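Local coordinates for protein nicotinate-nucleotide diphosphorylase (Carboxylating) (PDB 5HUO) that probably catalyses the transfer of phosphoribose to quinolinate with loss of carbon dioxide, giving nicotinate mononucleotide and diphosphate for NAD(+) biosynthesis, at residues 135-146 with 173-183. Residues are numbered along the deposited sequence; the frame is centred on the assembly and turned at random.
Sequences FLQHLSGIASMT and FEKYAVRVGGG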
loop_
_atom_site.group_PDB
_atom_site.type_symbol
_atom_site.label_atom_id
_atom_site.label_comp_id
_atom_site.label_asym_id
_atom_site.label_seq_id
_atom_site.Cartn_x
_atom_site.Cartn_y
_atom_site.Cartn_z
ATOM N N PHE A 135 7.018 -6.598 -20.665
ATOM C CA PHE A 135 8.245 -6.019 -20.100
ATOM C C PHE A 135 9.388 -6.202 -21.075
ATOM O O PHE A 135 10.010 -5.263 -21.475
ATOM C CB PHE A 135 8.595 -6.604 -18.744
ATOM C CG PHE A 135 7.860 -5.957 -17.597
ATOM C CD1 PHE A 135 8.265 -4.772 -17.092
ATOM C CD2 PHE A 135 6.702 -6.565 -17.044
ATOM C CE1 PHE A 135 7.561 -4.161 -16.083
ATOM C CE2 PHE A 135 6.010 -5.961 -16.014
ATOM C CZ PHE A 135 6.449 -4.751 -15.533
ATOM N N LEU A 136 9.616 -7.432 -21.476
ATOM C CA LEU A 136 10.757 -7.782 -22.342
ATOM C C LEU A 136 10.767 -7.035 -23.660
ATOM O O LEU A 136 11.783 -6.521 -24.101
ATOM C CB LEU A 136 10.777 -9.249 -22.617
ATOM C CG LEU A 136 12.052 -9.741 -23.318
ATOM C CD1 LEU A 136 13.217 -9.763 -22.365
ATOM C CD2 LEU A 136 11.823 -11.120 -23.911
ATOM N N GLN A 137 9.611 -6.920 -24.272
ATOM C CA GLN A 137 9.490 -6.231 -25.563
ATOM C C GLN A 137 9.826 -4.783 -25.404
ATOM O O GLN A 137 10.543 -4.208 -26.207
ATOM C CB GLN A 137 8.118 -6.399 -26.145
ATOM C CG GLN A 137 7.949 -7.768 -26.778
ATOM C CD GLN A 137 6.602 -7.983 -27.359
ATOM O OE1 GLN A 137 5.693 -7.149 -27.171
ATOM N NE2 GLN A 137 6.401 -9.120 -27.989
ATOM N N HIS A 138 9.320 -4.196 -24.352
ATOM C CA HIS A 138 9.463 -2.726 -24.135
ATOM C C HIS A 138 10.937 -2.357 -23.861
ATOM O O HIS A 138 11.485 -1.421 -24.469
ATOM C CB HIS A 138 8.575 -2.295 -22.954
ATOM C CG HIS A 138 8.652 -0.852 -22.603
ATOM N ND1 HIS A 138 8.062 0.125 -23.358
ATOM C CD2 HIS A 138 9.224 -0.203 -21.556
ATOM C CE1 HIS A 138 8.272 1.318 -22.809
ATOM N NE2 HIS A 138 8.983 1.149 -21.711
ATOM N N LEU A 139 11.555 -3.119 -22.962
ATOM C CA LEU A 139 12.891 -2.831 -22.563
ATOM C C LEU A 139 13.861 -3.152 -23.726
ATOM O O LEU A 139 14.851 -2.427 -23.944
ATOM C CB LEU A 139 13.256 -3.584 -21.284
ATOM C CG LEU A 139 12.394 -3.211 -20.092
ATOM C CD1 LEU A 139 12.850 -3.954 -18.860
ATOM C CD2 LEU A 139 12.459 -1.761 -19.764
ATOM N N SER A 140 13.635 -4.252 -24.427
ATOM C CA SER A 140 14.523 -4.601 -25.539
ATOM C C SER A 140 14.432 -3.572 -26.678
ATOM O O SER A 140 15.367 -3.264 -27.371
ATOM C CB SER A 140 14.206 -6.014 -26.037
ATOM O OG SER A 140 14.576 -6.993 -25.050
ATOM N N GLY A 141 13.249 -3.027 -26.817
ATOM C CA GLY A 141 12.979 -1.930 -27.772
ATOM C C GLY A 141 13.791 -0.704 -27.492
ATOM O O GLY A 141 14.412 -0.141 -28.398
ATOM N N ILE A 142 13.860 -0.344 -26.215
ATOM C CA ILE A 142 14.658 0.809 -25.786
ATOM C C ILE A 142 16.140 0.543 -25.964
ATOM O O ILE A 142 16.896 1.402 -26.447
ATOM C CB ILE A 142 14.337 1.184 -24.334
ATOM C CG1 ILE A 142 12.944 1.815 -24.285
ATOM C CG2 ILE A 142 15.361 2.156 -23.764
ATOM C CD1 ILE A 142 12.398 1.968 -22.870
ATOM N N ALA A 143 16.568 -0.637 -25.541
ATOM C CA ALA A 143 18.017 -1.002 -25.637
ATOM C C ALA A 143 18.468 -0.964 -27.097
ATOM O O ALA A 143 19.479 -0.355 -27.438
ATOM C CB ALA A 143 18.273 -2.340 -25.039
ATOM N N SER A 144 17.640 -1.554 -27.940
ATOM C CA SER A 144 17.860 -1.598 -29.389
ATOM C C SER A 144 18.022 -0.178 -29.948
ATOM O O SER A 144 18.956 0.149 -30.702
ATOM C CB SER A 144 16.724 -2.304 -30.069
ATOM O OG SER A 144 16.694 -3.700 -29.761
ATOM N N MET A 145 17.081 0.669 -29.582
ATOM C CA MET A 145 17.078 2.036 -30.110
ATOM C C MET A 145 18.310 2.821 -29.633
ATOM O O MET A 145 18.915 3.552 -30.408
ATOM C CB MET A 145 15.794 2.766 -29.738
ATOM C CG MET A 145 15.614 4.052 -30.512
ATOM S SD MET A 145 14.105 4.802 -29.927
ATOM C CE MET A 145 14.125 6.386 -30.821
ATOM N N THR A 146 18.627 2.669 -28.354
ATOM C CA THR A 146 19.827 3.284 -27.769
ATOM C C THR A 146 21.093 2.833 -28.520
ATOM O O THR A 146 21.882 3.646 -28.985
ATOM C CB THR A 146 19.967 2.926 -26.296
ATOM O OG1 THR A 146 18.827 3.412 -25.592
ATOM C CG2 THR A 146 21.226 3.548 -25.709
ATOM N N PHE A 173 13.335 1.108 -15.051
ATOM C CA PHE A 173 13.449 -0.015 -15.999
ATOM C C PHE A 173 13.969 0.548 -17.313
ATOM O O PHE A 173 14.804 -0.051 -17.981
ATOM C CB PHE A 173 12.099 -0.719 -16.270
ATOM C CG PHE A 173 11.512 -1.457 -15.095
ATOM C CD1 PHE A 173 10.804 -0.811 -14.137
ATOM C CD2 PHE A 173 11.607 -2.802 -14.988
ATOM C CE1 PHE A 173 10.268 -1.491 -13.049
ATOM C CE2 PHE A 173 11.097 -3.476 -13.897
ATOM C CZ PHE A 173 10.431 -2.820 -12.917
ATOM N N GLU A 174 13.464 1.692 -17.683
ATOM C CA GLU A 174 13.865 2.349 -18.925
ATOM C C GLU A 174 15.299 2.830 -18.832
ATOM O O GLU A 174 16.071 2.677 -19.740
ATOM C CB GLU A 174 12.900 3.474 -19.268
ATOM C CG GLU A 174 11.495 2.920 -19.511
ATOM C CD GLU A 174 10.494 3.954 -19.977
ATOM O OE1 GLU A 174 10.684 5.189 -19.736
ATOM O OE2 GLU A 174 9.487 3.548 -20.599
ATOM N N LYS A 175 15.680 3.349 -17.687
ATOM C CA LYS A 175 17.066 3.808 -17.491
ATOM C C LYS A 175 17.976 2.619 -17.686
ATOM O O LYS A 175 19.075 2.745 -18.223
ATOM C CB LYS A 175 17.247 4.429 -16.115
ATOM C CG LYS A 175 16.478 5.748 -15.975
ATOM C CD LYS A 175 17.346 6.967 -16.284
ATOM C CE LYS A 175 16.497 8.224 -16.378
ATOM N NZ LYS A 175 17.312 9.451 -16.569
ATOM N N TYR A 176 17.552 1.469 -17.169
ATOM C CA TYR A 176 18.373 0.274 -17.204
ATOM C C TYR A 176 18.576 -0.109 -18.680
ATOM O O TYR A 176 19.704 -0.395 -19.096
ATOM C CB TYR A 176 17.724 -0.873 -16.390
ATOM C CG TYR A 176 18.325 -2.242 -16.630
ATOM C CD1 TYR A 176 19.596 -2.570 -16.152
ATOM C CD2 TYR A 176 17.641 -3.200 -17.399
ATOM C CE1 TYR A 176 20.167 -3.812 -16.417
ATOM C CE2 TYR A 176 18.194 -4.452 -17.610
ATOM C CZ TYR A 176 19.481 -4.735 -17.134
ATOM O OH TYR A 176 20.055 -5.932 -17.415
ATOM N N ALA A 177 17.483 -0.169 -19.430
ATOM C CA ALA A 177 17.521 -0.544 -20.839
ATOM C C ALA A 177 18.439 0.335 -21.678
ATOM O O ALA A 177 19.144 -0.150 -22.568
ATOM C CB ALA A 177 16.134 -0.456 -21.436
ATOM N N VAL A 178 18.421 1.616 -21.406
ATOM C CA VAL A 178 19.381 2.511 -22.015
ATOM C C VAL A 178 20.857 2.098 -21.707
ATOM O O VAL A 178 21.707 2.153 -22.574
ATOM C CB VAL A 178 19.159 3.957 -21.548
ATOM C CG1 VAL A 178 20.312 4.869 -21.996
ATOM C CG2 VAL A 178 17.825 4.470 -22.064
ATOM N N ARG A 179 21.178 1.747 -20.474
ATOM C CA ARG A 179 22.559 1.329 -20.148
ATOM C C ARG A 179 22.887 0.079 -20.908
ATOM O O ARG A 179 23.936 -0.054 -21.492
ATOM C CB ARG A 179 22.755 1.028 -18.681
ATOM C CG ARG A 179 22.672 2.260 -17.837
ATOM C CD ARG A 179 23.989 3.041 -17.864
ATOM N NE ARG A 179 25.012 2.489 -16.970
ATOM C CZ ARG A 179 26.298 2.816 -17.035
ATOM N NH1 ARG A 179 26.739 3.701 -17.903
ATOM N NH2 ARG A 179 27.179 2.229 -16.237
ATOM N N VAL A 180 21.927 -0.824 -20.965
ATOM C CA VAL A 180 22.099 -2.094 -21.668
ATOM C C VAL A 180 22.433 -1.860 -23.133
ATOM O O VAL A 180 23.204 -2.555 -23.716
ATOM C CB VAL A 180 20.838 -2.986 -21.484
ATOM C CG1 VAL A 180 20.950 -4.263 -22.315
ATOM C CG2 VAL A 180 20.631 -3.338 -20.022
ATOM N N GLY A 181 21.823 -0.871 -23.729
ATOM C CA GLY A 181 21.993 -0.602 -25.155
ATOM C C GLY A 181 23.243 0.165 -25.443
ATOM O O GLY A 181 23.464 0.630 -26.604
ATOM N N GLY A 182 24.020 0.408 -24.396
ATOM C CA GLY A 182 25.278 1.193 -24.515
ATOM C C GLY A 182 25.214 2.647 -24.226
ATOM O O GLY A 182 26.153 3.403 -24.496
ATOM N N GLY A 183 24.082 3.055 -23.735
ATOM C CA GLY A 183 23.848 4.449 -23.391
ATOM C C GLY A 183 24.229 4.671 -21.952
ATOM O O GLY A 183 24.695 3.775 -21.233
#
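His138 and Glu174 make the polar link between the two helices. His138 NE2 donates to Glu174 OE2 over 2.7 Å, with an N-H...O angle of 154°. The oxygen lies in the imidazole plane and uses its anti lone pair, and ring and carboxylate are nearly coplanar. The imidazole gets there because CG stands anti to the backbone N, while Glu174 reaches out with its chain extended beyond CG. The same OE2 also bonds Thr167 OG1, so two partners grip it, which probably helps to fix the carboxylate's rotation.

Apolar contacts flank this bond. Ile142 crosses Glu174 at about a right angle, its CD1 resting 3.6 Å from Glu174 CG, and its other branch, CG2, meets Ala177 CB at 3.6 Å and also touches Val178 CG2. Leu139 CD2 packs on Phe173 CB at 3.7 Å. Farther toward the N-terminal ends, Phe135 CE1 sits over one face of the Phe173 ring, near its rim; the planes are 40° apart, an oblique pair.

Backbone approach is closest at Ala143 and Gly181, whose CA atoms are 4.0 Å apart. CA-H...O contacts run both ways here: Ala143 CA lies 3.4 Å from Ala177 O, and Gly181 CA lies 3.4 Å from Ala143 O. Side-chain-free Gly181 permits this approach. Next, Gly182, with positive phi, ends the helix in a Schellman motif: Gly183 N and Gly182 N bond back to Val178 O and Arg179 O. Thr146 CG2 lies against Val178 O and Gly183 N. Within its own helix, Thr146 OG1 bonds Ile142 O.

With axes 7.4 Å apart and inclined at 42°, this is a close, glycine- and alanine-mediated helix crossing. It packs the long helix 122-153 against helix 171-180 near the centre of the quinolinate phosphoribosyltransferase chain.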